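Local coordinates for phosphoribosyl-glycinamide (GAR) synthetase (Cryptococcus neoformans var. grubii serotype A, PDB 7LVO), which catalyses, as the GAR synthetase half of a bifunctional purine-biosynthesis enzyme, the ATP-dependent joining of 5-phosphoribosylamine and glycine into glycinamide ribonucleotide, at residues 181-186 and 230-235; 241-246 and 318-323; 249-254 and 364-369; 274-279 and 382-387. All blocks are in the same frame, centred on the assembly; numbering follows the deposited sequence.

Interaction 1: 181-186 and 230-235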
loop_
_atom_site.group_PDB
_atom_site.type_symbol
_atom_site.label_atom_id
_atom_site.label_comp_id
_atom_site.label_asym_id
_atom_site.label_seq_id
_atom_site.Cartn_x
_atom_site.Cartn_y
_atom_site.Cartn_z
ATOM N N LYS A 181 -17.223 29.164 1.479
ATOM C CA LYS A 181 -16.545 28.808 2.719
ATOM C C LYS A 181 -17.314 27.711 3.446
ATOM O O LYS A 181 -17.983 27.983 4.450
ATOM C CB LYS A 181 -16.398 30.036 3.620
ATOM C CG LYS A 181 -15.577 31.168 3.022
ATOM C CD LYS A 181 -14.112 30.781 2.878
ATOM C CE LYS A 181 -13.249 31.991 2.538
ATOM N NZ LYS A 181 -13.654 32.635 1.256
ATOM N N PRO A 182 -17.241 26.466 2.982
ATOM C CA PRO A 182 -18.071 25.411 3.577
ATOM C C PRO A 182 -17.418 24.707 4.754
ATOM O O PRO A 182 -18.104 24.058 5.548
ATOM C CB PRO A 182 -18.291 24.437 2.408
ATOM C CG PRO A 182 -17.354 24.910 1.280
ATOM C CD PRO A 182 -16.451 25.957 1.853
ATOM N N PHE A 183 -16.101 24.827 4.884
ATOM C CA PHE A 183 -15.339 24.045 5.848
ATOM C C PHE A 183 -15.007 24.885 7.076
ATOM O O PHE A 183 -14.507 26.011 6.956
ATOM C CB PHE A 183 -14.058 23.508 5.206
ATOM C CG PHE A 183 -14.307 22.619 4.022
ATOM C CD1 PHE A 183 -15.394 21.758 4.007
ATOM C CD2 PHE A 183 -13.473 22.656 2.922
ATOM C CE1 PHE A 183 -15.633 20.940 2.920
ATOM C CE2 PHE A 183 -13.708 21.844 1.830
ATOM C CZ PHE A 183 -14.789 20.984 1.831
ATOM N N THR A 184 -15.280 24.323 8.257
ATOM C CA THR A 184 -15.002 25.030 9.501
ATOM C C THR A 184 -13.515 25.320 9.652
ATOM O O THR A 184 -13.131 26.389 10.142
ATOM C CB THR A 184 -15.507 24.213 10.692
ATOM O OG1 THR A 184 -16.907 23.946 10.528
ATOM C CG2 THR A 184 -15.286 24.972 11.992
ATOM N N SER A 185 -12.662 24.380 9.240
ATOM C CA SER A 185 -11.223 24.566 9.379
ATOM C C SER A 185 -10.691 25.696 8.506
ATOM O O SER A 185 -9.570 26.162 8.735
ATOM C CB SER A 185 -10.491 23.265 9.047
ATOM O OG SER A 185 -10.863 22.230 9.941
ATOM N N GLY A 186 -11.463 26.143 7.517
ATOM C CA GLY A 186 -11.034 27.198 6.627
ATOM C C GLY A 186 -10.119 26.764 5.502
ATOM O O GLY A 186 -9.805 27.587 4.632
ATOM N N VAL A 230 -13.625 15.417 -9.405
ATOM C CA VAL A 230 -12.788 16.015 -8.375
ATOM C C VAL A 230 -13.538 15.992 -7.051
ATOM O O VAL A 230 -14.754 16.216 -7.009
ATOM C CB VAL A 230 -12.380 17.458 -8.748
ATOM C CG1 VAL A 230 -13.606 18.348 -8.868
ATOM C CG2 VAL A 230 -11.408 18.020 -7.718
ATOM N N VAL A 231 -12.810 15.720 -5.972
ATOM C CA VAL A 231 -13.351 15.728 -4.621
ATOM C C VAL A 231 -12.781 16.933 -3.886
ATOM O O VAL A 231 -11.560 17.130 -3.856
ATOM C CB VAL A 231 -13.016 14.426 -3.872
ATOM C CG1 VAL A 231 -13.355 14.565 -2.395
ATOM C CG2 VAL A 231 -13.753 13.248 -4.486
ATOM N N VAL A 232 -13.664 17.736 -3.295
ATOM C CA VAL A 232 -13.286 18.869 -2.463
ATOM C C VAL A 232 -13.760 18.562 -1.051
ATOM O O VAL A 232 -14.968 18.438 -0.811
ATOM C CB VAL A 232 -13.894 20.184 -2.975
ATOM C CG1 VAL A 232 -13.446 21.348 -2.113
ATOM C CG2 VAL A 232 -13.517 20.409 -4.434
ATOM N N GLU A 233 -12.813 18.438 -0.120
ATOM C CA GLU A 233 -13.137 18.031 1.240
ATOM C C GLU A 233 -12.353 18.867 2.237
ATOM O O GLU A 233 -11.363 19.517 1.897
ATOM C CB GLU A 233 -12.848 16.540 1.463
ATOM C CG GLU A 233 -11.393 16.166 1.314
ATOM C CD GLU A 233 -11.149 14.684 1.526
ATOM O OE1 GLU A 233 -12.033 13.885 1.165
ATOM O OE2 GLU A 233 -10.074 14.329 2.058
ATOM N N GLU A 234 -12.811 18.832 3.486
ATOM C CA GLU A 234 -12.210 19.644 4.534
ATOM C C GLU A 234 -10.805 19.156 4.866
ATOM O O GLU A 234 -10.547 17.951 4.951
ATOM C CB GLU A 234 -13.083 19.611 5.790
ATOM C CG GLU A 234 -12.593 20.511 6.914
ATOM C CD GLU A 234 -13.536 20.528 8.103
ATOM O OE1 GLU A 234 -14.555 19.811 8.066
ATOM O OE2 GLU A 234 -13.255 21.256 9.074
ATOM N N TYR A 235 -9.894 20.106 5.055
ATOM C CA TYR A 235 -8.540 19.800 5.497
ATOM C C TYR A 235 -8.562 19.514 6.994
ATOM O O TYR A 235 -8.953 20.377 7.791
ATOM C CB TYR A 235 -7.601 20.962 5.179
ATOM C CG TYR A 235 -6.200 20.796 5.720
ATOM C CD1 TYR A 235 -5.222 20.141 4.986
ATOM C CD2 TYR A 235 -5.853 21.302 6.966
ATOM C CE1 TYR A 235 -3.939 19.991 5.477
ATOM C CE2 TYR A 235 -4.572 21.156 7.467
ATOM C CZ TYR A 235 -3.620 20.500 6.720
ATOM O OH TYR A 235 -2.342 20.355 7.217
#
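The ring of F183 lies against the backbone of E233 and E234. E234 N sits over one ring face, offset toward the rim and 3.4 Å from F183 CZ; E234 CB lies over the face in a CH-pi contact, 3.9 Å from the centroid of the F183 ring. V232 O meets the ring edge in its plane, and V232 CG1 touches F183 CE2 at 4.0 Å. The E234 chain, with CG anti to the backbone N (chi1 -176°) and extended beyond, runs alongside F183, the two side chains pointing opposite ways, and carries its carboxylate, its plane nearly parallel to the ring (4° apart), to S185. There two donors of one residue grip a single oxygen: S185 OG gives a bond of 2.7 Å to E234 OE2 on its anti side, and S185 N reaches E234 OE2 from above the carboxylate plane at 3.2 Å. F183 to G186 form a type I beta turn, closed by G186 N to F183 O, in the loop between helix 171-179 and strand 188-192 of the ATP-grasp domain. The turn docks on the end of strand 229-234, which lies between strands 163-167 and 188-192 in an antiparallel sheet. Both segments fall in the predicted ATP-binding region. E233 points its CB away from the turn and forms salt bridges with K150 and K191, while R187 makes a cation-pi contact with the Y235 ring.

Interaction 2: 241-246 and 318-323; sequences ISVLAF and TGFMIT
I241, V243, F320 and I322 form the apolar centre, on one face of an antiparallel strand pair. V243 CG2 bears on the F320 ring at CE1, 3.5 Å away. Nearer the backbone of the same phenylalanine, I241 CG1 packs on F320 CB at 3.7 Å. Set between backbone N and carbonyl carbon (chi1 62°), this CG1 branch leads on to I241 CD1, which meets I322 CD1 at 3.7 Å. Backbone bonds join the strands at two hydrogen-bonded pairs. I241 and F320 exchange both N-H groups, with F320 N to I241 O at 2.9 Å. V243 and T318 repeat the exchange, with T318 N to V243 O at 3.1 Å and almost straight (176°). S242 and G319 make the non-hydrogen-bonded pair between them. At the polar edge a water donates to V243 O and also bonds T318 OG1, while S242 OG, on the opposite face, bonds E340. G319 lies close to E331 and N333, predicted magnesium ligands on strand 326-333. In this ATP-grasp sheet strands 252-254 and 326-333 flank the pair, and helix 287-307 covers F320 through C293, V297 and L298.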
loop_
_atom_site.group_PDB
_atom_site.type_symbol
_atom_site.label_atom_id
_atom_site.label_comp_id
_atom_site.label_asym_id
_atom_site.label_seq_id
_atom_site.Cartn_x
_atom_site.Cartn_y
_atom_site.Cartn_z
ATOM N N ILE A 241 -2.396 7.285 10.773
ATOM C CA ILE A 241 -2.031 5.899 11.034
ATOM C C ILE A 241 -2.547 5.041 9.885
ATOM O O ILE A 241 -3.524 5.388 9.213
ATOM C CB ILE A 241 -2.580 5.384 12.382
ATOM C CG1 ILE A 241 -4.108 5.415 12.397
ATOM C CG2 ILE A 241 -2.015 6.207 13.533
ATOM C CD1 ILE A 241 -4.723 4.754 13.619
ATOM N N SER A 242 -1.872 3.921 9.652
ATOM C CA SER A 242 -2.269 2.951 8.642
ATOM C C SER A 242 -2.779 1.695 9.338
ATOM O O SER A 242 -2.105 1.156 10.225
ATOM C CB SER A 242 -1.096 2.608 7.722
ATOM O OG SER A 242 -0.642 3.753 7.011
ATOM N N VAL A 243 -3.960 1.230 8.932
ATOM C CA VAL A 243 -4.555 0.008 9.462
ATOM C C VAL A 243 -4.762 -0.946 8.291
ATOM O O VAL A 243 -5.656 -0.736 7.467
ATOM C CB VAL A 243 -5.878 0.279 10.189
ATOM C CG1 VAL A 243 -6.465 -1.020 10.718
ATOM C CG2 VAL A 243 -5.671 1.281 11.320
ATOM N N LEU A 244 -3.931 -1.977 8.212
ATOM C CA LEU A 244 -4.051 -3.020 7.206
ATOM C C LEU A 244 -4.802 -4.209 7.790
ATOM O O LEU A 244 -4.528 -4.634 8.917
ATOM C CB LEU A 244 -2.672 -3.467 6.714
ATOM C CG LEU A 244 -1.915 -2.458 5.852
ATOM C CD1 LEU A 244 -1.407 -1.293 6.688
ATOM C CD2 LEU A 244 -0.768 -3.161 5.128
ATOM N N ALA A 245 -5.735 -4.755 7.011
ATOM C CA ALA A 245 -6.588 -5.842 7.476
ATOM C C ALA A 245 -6.878 -6.804 6.335
ATOM O O ALA A 245 -7.226 -6.377 5.233
ATOM C CB ALA A 245 -7.903 -5.294 8.048
ATOM N N PHE A 246 -6.735 -8.100 6.608
ATOM C CA PHE A 246 -7.131 -9.129 5.657
ATOM C C PHE A 246 -8.643 -9.288 5.666
ATOM O O PHE A 246 -9.278 -9.220 6.721
ATOM C CB PHE A 246 -6.470 -10.465 6.001
ATOM C CG PHE A 246 -4.971 -10.433 5.954
ATOM C CD1 PHE A 246 -4.294 -10.672 4.776
ATOM C CD2 PHE A 246 -4.234 -10.166 7.105
ATOM C CE1 PHE A 246 -2.906 -10.643 4.736
ATOM C CE2 PHE A 246 -2.858 -10.130 7.072
ATOM C CZ PHE A 246 -2.187 -10.379 5.882
ATOM N N THR A 318 -6.630 0.994 5.131
ATOM C CA THR A 318 -7.389 2.188 5.480
ATOM C C THR A 318 -6.444 3.203 6.106
ATOM O O THR A 318 -5.803 2.916 7.122
ATOM C CB THR A 318 -8.531 1.854 6.442
ATOM O OG1 THR A 318 -9.312 0.788 5.897
ATOM C CG2 THR A 318 -9.415 3.070 6.665
ATOM N N GLY A 319 -6.333 4.371 5.478
ATOM C CA GLY A 319 -5.532 5.444 6.024
ATOM C C GLY A 319 -6.357 6.371 6.885
ATOM O O GLY A 319 -7.277 7.027 6.385
ATOM N N PHE A 320 -6.037 6.428 8.174
ATOM C CA PHE A 320 -6.767 7.237 9.132
ATOM C C PHE A 320 -6.004 8.518 9.466
ATOM O O PHE A 320 -4.784 8.600 9.343
ATOM C CB PHE A 320 -7.013 6.464 10.438
ATOM C CG PHE A 320 -7.938 5.305 10.300
ATOM C CD1 PHE A 320 -7.462 4.060 9.924
ATOM C CD2 PHE A 320 -9.291 5.448 10.558
ATOM C CE1 PHE A 320 -8.317 2.990 9.801
ATOM C CE2 PHE A 320 -10.145 4.377 10.439
ATOM C CZ PHE A 320 -9.655 3.147 10.058
ATOM N N MET A 321 -6.754 9.523 9.899
ATOM C CA MET A 321 -6.209 10.664 10.622
ATOM C C MET A 321 -6.895 10.692 11.980
ATOM O O MET A 321 -8.130 10.733 12.054
ATOM C CB MET A 321 -6.441 11.980 9.878
ATOM C CG MET A 321 -5.925 13.189 10.656
ATOM S SD MET A 321 -5.925 14.722 9.716
ATOM C CE MET A 321 -4.617 14.394 8.525
ATOM N N ILE A 322 -6.103 10.639 13.048
ATOM C CA ILE A 322 -6.628 10.707 14.405
ATOM C C ILE A 322 -6.793 12.189 14.733
ATOM O O ILE A 322 -5.832 12.867 15.099
ATOM C CB ILE A 322 -5.716 10.003 15.410
ATOM C CG1 ILE A 322 -5.441 8.566 14.968
ATOM C CG2 ILE A 322 -6.346 10.036 16.800
ATOM C CD1 ILE A 322 -6.683 7.735 14.744
ATOM N N THR A 323 -8.005 12.703 14.581
ATOM C CA THR A 323 -8.291 14.094 14.894
ATOM C C THR A 323 -8.682 14.222 16.362
ATOM O O THR A 323 -8.827 13.230 17.082
ATOM C CB THR A 323 -9.406 14.635 13.999
ATOM O OG1 THR A 323 -10.665 14.105 14.428
ATOM C CG2 THR A 323 -9.160 14.248 12.541
HETATM O O HOH W 1 -8.327 -1.574 6.831
#

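Interaction 3: 249-254 and 364-369; sequences GYTIVP and RRLDSI
L366 turns CG anti to its backbone N (chi1 176°), which brings CG and the CD2 methyl up to T251 and V253, while T251 at chi1 -59° sets CG2 against the leucine and OG1 against D367. The contact joins an edge strand of an ATP-grasp sheet, 252-254, and the turn leading into it, to the loop that follows helix 354-362. That helix ends at R364 in a Schellman motif, with positive phi, and the chain then bends so that S368 N bonds R365 O. No hydrogen bond crosses between the two segments; the join is made by van der Waals contact. V253 CG2 meets L366 CD2 at 3.7 Å, the two side chains crossing at a slant, and T251 CG2 touches L366 CG at 3.9 Å. L366 also packs on F246 of the neighbouring strand 240-248. D248 ties the backbones together from outside the pair: OD1 accepts from the N-H groups of Y250 and T251, and OD2 from that of L366. I252 points its CB away from the loop and packs on helix 287-307. Toward solvent the D367 carboxylate accepts a bond from S368 OG, and the T251 hydroxyl oxygen OG1 rests on D367 CB at 3.4 Å.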
loop_
_atom_site.group_PDB
_atom_site.type_symbol
_atom_site.label_atom_id
_atom_site.label_comp_id
_atom_site.label_asym_id
_atom_site.label_seq_id
_atom_site.Cartn_x
_atom_site.Cartn_y
_atom_site.Cartn_z
ATOM N N GLY A 249 -14.432 -11.005 2.612
ATOM C CA GLY A 249 -15.772 -10.577 2.313
ATOM C C GLY A 249 -16.700 -10.590 3.512
ATOM O O GLY A 249 -17.675 -9.832 3.542
ATOM N N TYR A 250 -16.430 -11.461 4.478
ATOM C CA TYR A 250 -17.162 -11.509 5.738
ATOM C C TYR A 250 -16.237 -11.255 6.919
ATOM O O TYR A 250 -16.460 -10.315 7.689
ATOM C CB TYR A 250 -17.861 -12.869 5.905
ATOM C CG TYR A 250 -19.258 -12.948 5.332
ATOM C CD1 TYR A 250 -20.338 -12.422 6.017
ATOM C CD2 TYR A 250 -19.496 -13.578 4.106
ATOM C CE1 TYR A 250 -21.628 -12.499 5.499
ATOM C CE2 TYR A 250 -20.768 -13.662 3.581
ATOM C CZ TYR A 250 -21.835 -13.128 4.283
ATOM O OH TYR A 250 -23.098 -13.212 3.767
ATOM N N THR A 251 -15.199 -12.069 7.073
ATOM C CA THR A 251 -14.238 -11.912 8.146
ATOM C C THR A 251 -13.174 -10.892 7.757
ATOM O O THR A 251 -12.726 -10.848 6.607
ATOM C CB THR A 251 -13.583 -13.256 8.462
ATOM O OG1 THR A 251 -14.594 -14.204 8.836
ATOM C CG2 THR A 251 -12.560 -13.110 9.585
ATOM N N ILE A 252 -12.783 -10.059 8.717
ATOM C CA ILE A 252 -11.710 -9.086 8.523
ATOM C C ILE A 252 -10.787 -9.155 9.732
ATOM O O ILE A 252 -11.245 -9.022 10.874
ATOM C CB ILE A 252 -12.254 -7.662 8.319
ATOM C CG1 ILE A 252 -11.090 -6.681 8.140
ATOM C CG2 ILE A 252 -13.150 -7.251 9.473
ATOM C CD1 ILE A 252 -11.496 -5.339 7.560
ATOM N N VAL A 253 -9.497 -9.376 9.480
ATOM C CA VAL A 253 -8.501 -9.528 10.538
ATOM C C VAL A 253 -7.469 -8.412 10.416
ATOM O O VAL A 253 -6.655 -8.423 9.485
ATOM C CB VAL A 253 -7.823 -10.905 10.470
ATOM C CG1 VAL A 253 -6.759 -11.037 11.547
ATOM C CG2 VAL A 253 -8.864 -12.026 10.602
ATOM N N PRO A 254 -7.460 -7.439 11.320
ATOM C CA PRO A 254 -6.483 -6.348 11.201
ATOM C C PRO A 254 -5.084 -6.782 11.598
ATOM O O PRO A 254 -4.891 -7.681 12.418
ATOM C CB PRO A 254 -7.017 -5.271 12.162
ATOM C CG PRO A 254 -8.420 -5.688 12.517
ATOM C CD PRO A 254 -8.444 -7.191 12.392
ATOM N N ARG A 364 -12.578 -17.842 1.238
ATOM C CA ARG A 364 -13.680 -17.450 2.115
ATOM C C ARG A 364 -13.704 -18.303 3.384
ATOM O O ARG A 364 -14.742 -18.835 3.779
ATOM C CB ARG A 364 -15.021 -17.526 1.376
ATOM C CG ARG A 364 -14.970 -17.033 -0.079
ATOM C CD ARG A 364 -14.217 -15.701 -0.231
ATOM N NE ARG A 364 -13.991 -15.381 -1.638
ATOM C CZ ARG A 364 -14.795 -14.642 -2.387
ATOM N NH1 ARG A 364 -15.880 -14.081 -1.886
ATOM N NH2 ARG A 364 -14.491 -14.448 -3.669
ATOM N N ARG A 365 -12.546 -18.415 4.032
ATOM C CA ARG A 365 -12.424 -19.143 5.289
ATOM C C ARG A 365 -11.408 -18.476 6.223
ATOM O O ARG A 365 -10.726 -19.147 7.009
ATOM C CB ARG A 365 -12.044 -20.597 5.041
ATOM C CG ARG A 365 -11.085 -20.789 3.872
ATOM C CD ARG A 365 -10.739 -22.258 3.646
ATOM N NE ARG A 365 -9.620 -22.689 4.474
ATOM C CZ ARG A 365 -8.344 -22.580 4.125
ATOM N NH1 ARG A 365 -7.987 -22.061 2.963
ATOM N NH2 ARG A 365 -7.406 -23.010 4.961
ATOM N N LEU A 366 -11.308 -17.146 6.159
ATOM C CA LEU A 366 -10.315 -16.435 6.960
ATOM C C LEU A 366 -10.511 -16.654 8.456
ATOM O O LEU A 366 -9.543 -16.602 9.218
ATOM C CB LEU A 366 -10.361 -14.946 6.638
ATOM C CG LEU A 366 -9.449 -14.035 7.473
ATOM C CD1 LEU A 366 -8.000 -14.437 7.342
ATOM C CD2 LEU A 366 -9.659 -12.587 7.049
ATOM N N ASP A 367 -11.741 -16.915 8.895
ATOM C CA ASP A 367 -12.000 -17.116 10.314
ATOM C C ASP A 367 -11.598 -18.497 10.805
ATOM O O ASP A 367 -11.779 -18.789 11.990
ATOM C CB ASP A 367 -13.485 -16.880 10.617
ATOM C CG ASP A 367 -14.384 -17.996 10.090
ATOM O OD1 ASP A 367 -14.077 -18.565 9.025
ATOM O OD2 ASP A 367 -15.396 -18.292 10.741
ATOM N N SER A 368 -11.054 -19.351 9.938
ATOM C CA SER A 368 -10.740 -20.733 10.297
ATOM C C SER A 368 -9.271 -21.064 10.066
ATOM O O SER A 368 -8.933 -22.195 9.717
ATOM C CB SER A 368 -11.629 -21.711 9.523
ATOM O OG SER A 368 -12.991 -21.507 9.825
ATOM N N ILE A 369 -8.382 -20.087 10.257
ATOM C CA ILE A 369 -6.952 -20.280 10.056
ATOM C C ILE A 369 -6.188 -19.567 11.164
ATOM O O ILE A 369 -6.697 -18.649 11.812
ATOM C CB ILE A 369 -6.478 -19.763 8.680
ATOM C CG1 ILE A 369 -6.777 -18.271 8.552
ATOM C CG2 ILE A 369 -7.138 -20.559 7.560
ATOM C CD1 ILE A 369 -6.184 -17.637 7.320
#

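Interaction 4: 274-279 and 382-387; sequences GGMGAY and VLASEG
M276 and V382 meet through one direct backbone hydrogen bond: V382 N donates to M276 O at 3.0 Å, with an N-H...O angle of 157°. A water reinforces this junction, donating to M276 O at 2.8 Å and to V382 O at 2.8 Å, so M276 O accepts from two donors and the water spans the two carbonyls. The apolar contacts centre on the methionine methyl. Bent at both chi2 and chi3 (each -60°), the M276 chain curls back until M276 CE lies 4.1 Å from V382 CG1 and 4.1 Å from A384 CB, crossing the valine at about a right angle. The other valine branch, V382 CG2, packs on backbone, 3.5 Å from G275 O. The same G275 O accepts a hydrogen bond from R427 NH1, on strand 427-435. Glycines frame the methionine: G275 and G277 both take positive phi, with backbone angles that are strained for any residue with a side chain. The contact lies where strand 277-280 starts beside strand 377-384 in a five-stranded antiparallel sheet, linking a segment of the ATP-grasp range to one of the C-domain range. On the other side the backbones of M276 and G277 bond that of H261, extending the sheet. The five touching residues are buried, and the water bridges two of their carbonyls: by donating to both, it gives V382 O a partner and M276 O a second one.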
loop_
_atom_site.group_PDB
_atom_site.type_symbol
_atom_site.label_atom_id
_atom_site.label_comp_id
_atom_site.label_asym_id
_atom_site.label_seq_id
_atom_site.Cartn_x
_atom_site.Cartn_y
_atom_site.Cartn_z
ATOM N N GLY A 274 6.006 8.559 -1.640
ATOM C CA GLY A 274 5.232 7.354 -1.441
ATOM C C GLY A 274 5.442 6.683 -0.106
ATOM O O GLY A 274 4.768 5.694 0.195
ATOM N N GLY A 275 6.363 7.201 0.707
ATOM C CA GLY A 275 6.653 6.627 2.005
ATOM C C GLY A 275 8.136 6.409 2.221
ATOM O O GLY A 275 8.750 5.587 1.533
ATOM N N MET A 276 8.724 7.148 3.163
ATOM C CA MET A 276 10.146 7.042 3.465
ATOM C C MET A 276 10.436 6.139 4.656
ATOM O O MET A 276 11.601 5.950 5.003
ATOM C CB MET A 276 10.738 8.431 3.725
ATOM C CG MET A 276 10.816 9.324 2.488
ATOM S SD MET A 276 11.836 8.622 1.179
ATOM C CE MET A 276 13.422 8.469 2.005
ATOM N N GLY A 277 9.413 5.576 5.286
ATOM C CA GLY A 277 9.627 4.687 6.409
ATOM C C GLY A 277 8.380 4.489 7.244
ATOM O O GLY A 277 7.510 5.360 7.282
ATOM N N ALA A 278 8.281 3.346 7.919
ATOM C CA ALA A 278 7.102 3.035 8.716
ATOM C C ALA A 278 7.505 2.202 9.925
ATOM O O ALA A 278 8.605 1.645 9.992
ATOM C CB ALA A 278 6.048 2.293 7.882
ATOM N N TYR A 279 6.597 2.130 10.888
ATOM C CA TYR A 279 6.822 1.364 12.104
ATOM C C TYR A 279 5.476 0.871 12.617
ATOM O O TYR A 279 4.425 1.453 12.325
ATOM C CB TYR A 279 7.543 2.193 13.177
ATOM C CG TYR A 279 6.876 3.513 13.494
ATOM C CD1 TYR A 279 7.117 4.637 12.721
ATOM C CD2 TYR A 279 5.996 3.630 14.563
ATOM C CE1 TYR A 279 6.510 5.846 13.002
ATOM C CE2 TYR A 279 5.379 4.836 14.851
ATOM C CZ TYR A 279 5.644 5.940 14.066
ATOM O OH TYR A 279 5.036 7.145 14.338
ATOM N N VAL A 382 13.638 3.764 4.406
ATOM C CA VAL A 382 13.805 3.763 2.960
ATOM C C VAL A 382 15.074 4.519 2.589
ATOM O O VAL A 382 15.359 5.597 3.126
ATOM C CB VAL A 382 12.571 4.379 2.267
ATOM C CG1 VAL A 382 12.838 4.572 0.777
ATOM C CG2 VAL A 382 11.340 3.505 2.480
ATOM N N LEU A 383 15.836 3.945 1.665
ATOM C CA LEU A 383 16.942 4.623 1.003
ATOM C C LEU A 383 16.497 4.996 -0.406
ATOM O O LEU A 383 16.083 4.126 -1.180
ATOM C CB LEU A 383 18.180 3.735 0.965
ATOM C CG LEU A 383 19.241 4.011 2.031
ATOM C CD1 LEU A 383 18.676 3.878 3.430
ATOM C CD2 LEU A 383 20.427 3.069 1.847
ATOM N N ALA A 384 16.570 6.284 -0.731
ATOM C CA ALA A 384 16.078 6.798 -1.999
ATOM C C ALA A 384 17.230 7.354 -2.832
ATOM O O ALA A 384 18.354 7.514 -2.356
ATOM C CB ALA A 384 15.012 7.878 -1.774
ATOM N N SER A 385 16.921 7.657 -4.087
ATOM C CA SER A 385 17.895 8.189 -5.028
ATOM C C SER A 385 17.985 9.707 -4.919
ATOM O O SER A 385 17.021 10.384 -4.560
ATOM C CB SER A 385 17.524 7.799 -6.462
ATOM O OG SER A 385 17.524 6.389 -6.636
ATOM N N GLU A 386 19.163 10.236 -5.252
ATOM C CA GLU A 386 19.392 11.674 -5.212
ATOM C C GLU A 386 18.357 12.406 -6.057
ATOM O O GLU A 386 18.234 12.155 -7.259
ATOM C CB GLU A 386 20.803 11.984 -5.710
ATOM C CG GLU A 386 21.169 13.455 -5.692
ATOM C CD GLU A 386 22.587 13.709 -6.185
ATOM O OE1 GLU A 386 23.326 12.727 -6.410
ATOM O OE2 GLU A 386 22.957 14.889 -6.345
ATOM N N GLY A 387 17.616 13.321 -5.424
ATOM C CA GLY A 387 16.626 14.145 -6.089
ATOM C C GLY A 387 15.195 13.758 -5.775
ATOM O O GLY A 387 14.310 14.625 -5.793
HETATM O O HOH W 2 14.144 7.230 5.042
#

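Overall arrangement
Interactions 2 and 4 are buried, 1 is partly buried and 3 lies at the surface. Interactions 2 and 3 share a sheet and touch: strand 240-248 is neighbour to 252-254, with F246 O 2.8 Å from V253 N. Interaction 1 belongs to another antiparallel sheet, although its strand 229-234 directly precedes 240-248; the centres of interactions 1 and 2 are about 21 Å apart. Interaction 4 lies in a third sheet, on the other side of the chain's centre from interaction 3. Paired strands give interaction 2 four backbone bonds, interaction 4 has one plus a water, interaction 1 combines an aromatic ring packed on backbone with a carboxylate held by two donors, and interaction 3 has only van der Waals contacts.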